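PDB 7JKA: m3DLH protein from Halieaceae bacterium, which probably hydrolyses dienelactones and related esters as a member of the dienelactone hydrolase family, and may also act on phosphotriesters. Local coordinates for residues Ala110-Leu115 and Asp124-Ile129; Thr137-Ala142 and Ala156-Glu161. All blocks are in the same frame, centred on the assembly; numbering follows the deposited sequence.

Overall arrangement
Both contacts lie in the alpha/beta-hydrolase core of a single chain, with centres about 16 Å apart. Contact 1 sets helix 101-116 against strand 126-131. Contact 2 sets helix 133-143, the next element after that strand, against the loop that follows strand 150-154. They meet through Ala128 CB and Ala138 CB, 4.1 Å apart. Leu141 CD2 lies 4.2 Å from Leu112 CB and 4.2 Å from Ala128 CB, so the second helix also touches both sides of contact 1. Gly130, Cys132 and Gly134, at the junction of the strand and helix 133-143, form a pattern consistent with the nucleophile elbow of this family.

Contact 1 (Ala110-Leu115 and Asp124-Ile129); sequences AALDTL and DRLAAI
Leu126 on the strand turns its branched end toward Leu112 and Leu115 on helix 101-116. Each of its two methyls takes one partner. Leu126 CD1 meets Leu112 CD1 at 4.2 Å. Leu126 CD2 meets Leu115 CD2 at 4.3 Å. The two helix leucines sit one turn apart, and Leu112 CD1 is also 4.2 Å from Leu115 CD2, so their methyls form one apolar surface facing the strand. In Leu112, CG stands opposite the backbone N (chi1 -178°). That torsion carries CD1 over to Leu126, although the CB of Leu112 does not head straight for the strand.

This buried leucine cluster is the densest part of the contact, with ordinary methyl spacing. Val46 of strand 42-48 closes on both helix leucines, and Ala146 and Leu148 pack on Leu112. The contact opens out at the start of the strand segment and on the outer side of the helix. Asp113 and Asp124 are exposed there, and Arg125 is partly so. Arg125 is held by a salt bridge to Asp122 and a hydrogen bond to Phe250 O. On the helix, Thr114 OG1 bonds to Ala110 O at 2.6 Å. This oxygen also accepts from Thr114 N, and the two donors reach it from opposite faces of its carbonyl plane.

Across the sheet, Ala127 points away from helix 101-116 and packs on Phe246 and Phe250 of helix 232-250. The strand thus belongs to the central sheet of an alpha/beta/alpha sandwich. Its backbone bonds run to Gly44 and Val46 on one neighbour, and to Gly149 and Ala150, where strand 150-154 begins, on the other. No hydrogen bond joins the two segments. Methyl-to-methyl packing and burial from water hold the two together, without the directional demands of a polar link.

Contact 2 (Thr137-Ala142 and Ala156-Glu161); sequences TALELA and AGLLPE
Glu140 on helix 133-143 reaches Leu159 in the loop, and Leu139 beside it reaches Leu158. The glutamate closes on the loop step by step. Glu140 CB and CG do not touch the loop: Glu140 CG is still 5.0 Å from Leu159 CD2. The side chain packs on Trp104 instead. The chain then bends (chi2 -59°) and brings Glu140 CD to 4.5 Å from Leu159 CD2. At the tip Glu140 OE2 lies 3.8 Å from Leu159 CD2, a van der Waals contact, with the two side chains nearly at right angles. The same OE2 makes a salt bridge to Arg143, and OE1 makes salt bridges to Arg101 and Arg105. Three arginines therefore grip the buried carboxylate, which would be expected to favour its charged form.

Two of these arginines also hold the loop. Arg143 binds Leu159 O, and Arg101 binds Pro160 O. Glu140 and the loop backbone are thus linked through shared arginines, although no hydrogen bond runs directly between the two segments. The Leu159 side chain packs on Arg101 and Trp104 of helix 101-116.

The neighbouring pair is purely apolar. Leu139 CD1 meets Leu158 CD2 at 3.7 Å, a close methyl contact made at a slant. Leu139 also lies on Ile151 and Thr153 of strand 150-154, while Leu158 touches Val184. At the start of the loop, Gly157 O takes a hydrogen bond from Thr136 OG1, a further tie to the helix.

Strand 126-131, helix 133-143 and the parallel strand 150-154 make a beta-alpha-beta crossover. The loop leaves the C-terminal end of the second strand and folds back against the helix. This is the layout of the alpha/beta-hydrolase fold, in which the helix after the nucleophile elbow packs against the sheet.

Contact 1 (Ala110-Leu115 and Asp124-Ile129)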
loop_
_atom_site.group_PDB
_atom_site.type_symbol
_atom_site.label_atom_id
_atom_site.label_comp_id
_atom_site.label_asym_id
_atom_site.label_seq_id
_atom_site.Cartn_x
_atom_site.Cartn_y
_atom_site.Cartn_z
ATOM N N ALA A 110 4.873 12.038 -1.951
ATOM C CA ALA A 110 4.462 13.045 -0.977
ATOM C C ALA A 110 4.000 12.397 0.318
ATOM O O ALA A 110 4.319 12.889 1.407
ATOM C CB ALA A 110 3.352 13.923 -1.552
ATOM N N ALA A 111 3.293 11.267 0.228
ATOM C CA ALA A 111 2.915 10.554 1.446
ATOM C C ALA A 111 4.146 10.021 2.176
ATOM O O ALA A 111 4.265 10.173 3.391
ATOM C CB ALA A 111 1.919 9.433 1.127
ATOM N N LEU A 112 5.113 9.447 1.447
ATOM C CA LEU A 112 6.310 8.933 2.124
ATOM C C LEU A 112 7.095 10.066 2.774
ATOM O O LEU A 112 7.558 9.947 3.919
ATOM C CB LEU A 112 7.206 8.190 1.121
ATOM C CG LEU A 112 8.470 7.555 1.716
ATOM C CD1 LEU A 112 8.110 6.573 2.822
ATOM C CD2 LEU A 112 9.282 6.886 0.624
ATOM N N ASP A 113 7.281 11.174 2.039
ATOM C CA ASP A 113 8.025 12.300 2.599
ATOM C C ASP A 113 7.351 12.827 3.854
ATOM O O ASP A 113 8.021 13.162 4.845
ATOM C CB ASP A 113 8.129 13.409 1.565
ATOM C CG ASP A 113 9.108 13.093 0.464
ATOM O OD1 ASP A 113 9.877 12.116 0.548
ATOM O OD2 ASP A 113 9.071 13.868 -0.538
ATOM N N THR A 114 6.026 12.897 3.831
ATOM C CA THR A 114 5.300 13.371 5.000
ATOM C C THR A 114 5.463 12.416 6.179
ATOM O O THR A 114 5.624 12.857 7.325
ATOM C CB THR A 114 3.837 13.563 4.632
ATOM O OG1 THR A 114 3.802 14.421 3.480
ATOM C CG2 THR A 114 3.134 14.241 5.743
ATOM N N LEU A 115 5.432 11.110 5.920
ATOM C CA LEU A 115 5.696 10.156 6.987
ATOM C C LEU A 115 7.075 10.392 7.598
ATOM O O LEU A 115 7.235 10.453 8.822
ATOM C CB LEU A 115 5.581 8.742 6.426
ATOM C CG LEU A 115 6.005 7.635 7.373
ATOM C CD1 LEU A 115 4.955 7.531 8.461
ATOM C CD2 LEU A 115 6.135 6.335 6.547
ATOM N N ASP A 124 15.426 5.370 8.646
ATOM C CA ASP A 124 16.179 4.223 8.166
ATOM C C ASP A 124 15.347 2.952 8.111
ATOM O O ASP A 124 15.849 1.919 7.652
ATOM C CB ASP A 124 17.403 3.995 9.058
ATOM C CG ASP A 124 18.349 5.196 9.068
ATOM O OD1 ASP A 124 18.516 5.827 8.006
ATOM O OD2 ASP A 124 18.907 5.508 10.138
ATOM N N ARG A 125 14.094 2.999 8.566
ATOM C CA ARG A 125 13.252 1.804 8.688
ATOM C C ARG A 125 11.861 2.154 8.176
ATOM O O ARG A 125 10.975 2.541 8.943
ATOM C CB ARG A 125 13.221 1.304 10.134
ATOM C CG ARG A 125 14.536 0.679 10.603
ATOM C CD ARG A 125 14.399 -0.008 11.974
ATOM N NE ARG A 125 14.093 0.957 13.022
ATOM C CZ ARG A 125 13.599 0.637 14.214
ATOM N NH1 ARG A 125 13.350 -0.635 14.504
ATOM N NH2 ARG A 125 13.360 1.587 15.109
ATOM N N LEU A 126 11.672 2.017 6.866
ATOM C CA LEU A 126 10.451 2.466 6.222
ATOM C C LEU A 126 9.851 1.347 5.383
ATOM O O LEU A 126 10.572 0.561 4.752
ATOM C CB LEU A 126 10.708 3.687 5.322
ATOM C CG LEU A 126 11.298 4.895 6.027
ATOM C CD1 LEU A 126 11.686 5.958 5.034
ATOM C CD2 LEU A 126 10.296 5.486 7.019
ATOM N N ALA A 127 8.528 1.302 5.359
ATOM C CA ALA A 127 7.826 0.379 4.476
ATOM C C ALA A 127 6.630 1.070 3.853
ATOM O O ALA A 127 6.149 2.101 4.329
ATOM C CB ALA A 127 7.367 -0.880 5.227
ATOM N N ALA A 128 6.120 0.451 2.789
ATOM C CA ALA A 128 4.845 0.852 2.221
ATOM C C ALA A 128 3.991 -0.377 2.015
ATOM O O ALA A 128 4.482 -1.392 1.522
ATOM C CB ALA A 128 5.017 1.579 0.868
ATOM N N ILE A 129 2.720 -0.273 2.367
ATOM C CA ILE A 129 1.754 -1.305 2.042
ATOM C C ILE A 129 0.590 -0.662 1.305
ATOM O O ILE A 129 0.384 0.556 1.337
ATOM C CB ILE A 129 1.247 -2.065 3.280
ATOM C CG1 ILE A 129 0.300 -1.220 4.156
ATOM C CG2 ILE A 129 2.419 -2.612 4.080
ATOM C CD1 ILE A 129 -0.376 -2.078 5.279
#

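Contact 2 (Thr137-Ala142 and Ala156-Glu161)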
loop_
_atom_site.group_PDB
_atom_site.type_symbol
_atom_site.label_atom_id
_atom_site.label_comp_id
_atom_site.label_asym_id
_atom_site.label_seq_id
_atom_site.Cartn_x
_atom_site.Cartn_y
_atom_site.Cartn_z
ATOM N N THR A 137 -0.091 1.305 -6.128
ATOM C CA THR A 137 0.555 2.576 -5.799
ATOM C C THR A 137 1.844 2.352 -5.022
ATOM O O THR A 137 2.864 2.993 -5.302
ATOM C CB THR A 137 -0.418 3.447 -4.987
ATOM O OG1 THR A 137 -1.578 3.706 -5.785
ATOM C CG2 THR A 137 0.199 4.799 -4.649
ATOM N N ALA A 138 1.815 1.438 -4.043
ATOM C CA ALA A 138 3.025 1.136 -3.286
ATOM C C ALA A 138 4.150 0.632 -4.194
ATOM O O ALA A 138 5.321 0.986 -3.999
ATOM C CB ALA A 138 2.693 0.134 -2.177
ATOM N N LEU A 139 3.814 -0.197 -5.189
ATOM C CA LEU A 139 4.824 -0.679 -6.129
ATOM C C LEU A 139 5.317 0.434 -7.046
ATOM O O LEU A 139 6.493 0.435 -7.433
ATOM C CB LEU A 139 4.269 -1.856 -6.938
ATOM C CG LEU A 139 4.156 -3.156 -6.125
ATOM C CD1 LEU A 139 3.465 -4.240 -6.969
ATOM C CD2 LEU A 139 5.543 -3.602 -5.662
ATOM N N GLU A 140 4.451 1.393 -7.412
ATOM C CA GLU A 140 4.936 2.551 -8.158
ATOM C C GLU A 140 5.934 3.350 -7.338
ATOM O O GLU A 140 6.947 3.830 -7.863
ATOM C CB GLU A 140 3.772 3.460 -8.566
ATOM C CG GLU A 140 2.912 2.876 -9.679
ATOM C CD GLU A 140 3.701 2.587 -10.933
ATOM O OE1 GLU A 140 4.097 3.539 -11.637
ATOM O OE2 GLU A 140 3.906 1.392 -11.231
ATOM N N LEU A 141 5.678 3.473 -6.033
ATOM C CA LEU A 141 6.603 4.182 -5.157
ATOM C C LEU A 141 7.933 3.453 -5.083
ATOM O O LEU A 141 8.994 4.072 -5.175
ATOM C CB LEU A 141 6.000 4.306 -3.759
ATOM C CG LEU A 141 6.849 5.033 -2.697
ATOM C CD1 LEU A 141 7.158 6.475 -3.123
ATOM C CD2 LEU A 141 6.076 5.019 -1.367
ATOM N N ALA A 142 7.897 2.124 -4.979
ATOM C CA ALA A 142 9.150 1.378 -5.001
ATOM C C ALA A 142 9.881 1.548 -6.321
ATOM O O ALA A 142 11.106 1.733 -6.343
ATOM C CB ALA A 142 8.865 -0.098 -4.735
ATOM N N ALA A 156 -3.690 -6.607 -5.032
ATOM C CA ALA A 156 -3.371 -5.446 -5.867
ATOM C C ALA A 156 -3.365 -5.779 -7.347
ATOM O O ALA A 156 -2.788 -6.779 -7.772
ATOM C CB ALA A 156 -1.997 -4.880 -5.491
ATOM N N GLY A 157 -3.955 -4.885 -8.140
ATOM C CA GLY A 157 -3.700 -4.917 -9.568
ATOM C C GLY A 157 -2.238 -4.647 -9.851
ATOM O O GLY A 157 -1.540 -3.979 -9.079
ATOM N N LEU A 158 -1.754 -5.211 -10.944
ATOM C CA LEU A 158 -0.360 -5.109 -11.323
ATOM C C LEU A 158 -0.269 -4.553 -12.734
ATOM O O LEU A 158 -1.121 -4.826 -13.587
ATOM C CB LEU A 158 0.320 -6.482 -11.258
ATOM C CG LEU A 158 0.246 -7.099 -9.858
ATOM C CD1 LEU A 158 0.604 -8.583 -9.942
ATOM C CD2 LEU A 158 1.151 -6.367 -8.872
ATOM N N LEU A 159 0.773 -3.781 -12.994
ATOM C CA LEU A 159 0.961 -3.313 -14.355
ATOM C C LEU A 159 2.451 -3.212 -14.636
ATOM O O LEU A 159 3.265 -3.167 -13.708
ATOM C CB LEU A 159 0.261 -1.969 -14.593
ATOM C CG LEU A 159 0.966 -0.680 -14.195
ATOM C CD1 LEU A 159 0.227 0.499 -14.825
ATOM C CD2 LEU A 159 0.968 -0.550 -12.686
ATOM N N PRO A 160 2.837 -3.158 -15.903
ATOM C CA PRO A 160 4.266 -3.160 -16.221
ATOM C C PRO A 160 4.982 -1.910 -15.740
ATOM O O PRO A 160 4.405 -0.822 -15.627
ATOM C CB PRO A 160 4.279 -3.240 -17.750
ATOM C CG PRO A 160 2.963 -3.836 -18.103
ATOM C CD PRO A 160 2.011 -3.260 -17.118
ATOM N N GLU A 161 6.275 -2.084 -15.480
ATOM C CA GLU A 161 7.159 -0.973 -15.148
ATOM C C GLU A 161 7.265 0.010 -16.313
ATOM O O GLU A 161 6.871 -0.276 -17.447
ATOM C CB GLU A 161 8.567 -1.477 -14.830
ATOM C CG GLU A 161 9.289 -2.013 -16.085
ATOM C CD GLU A 161 10.719 -2.494 -15.818
ATOM O OE1 GLU A 161 11.158 -2.473 -14.651
ATOM O OE2 GLU A 161 11.401 -2.895 -16.795
#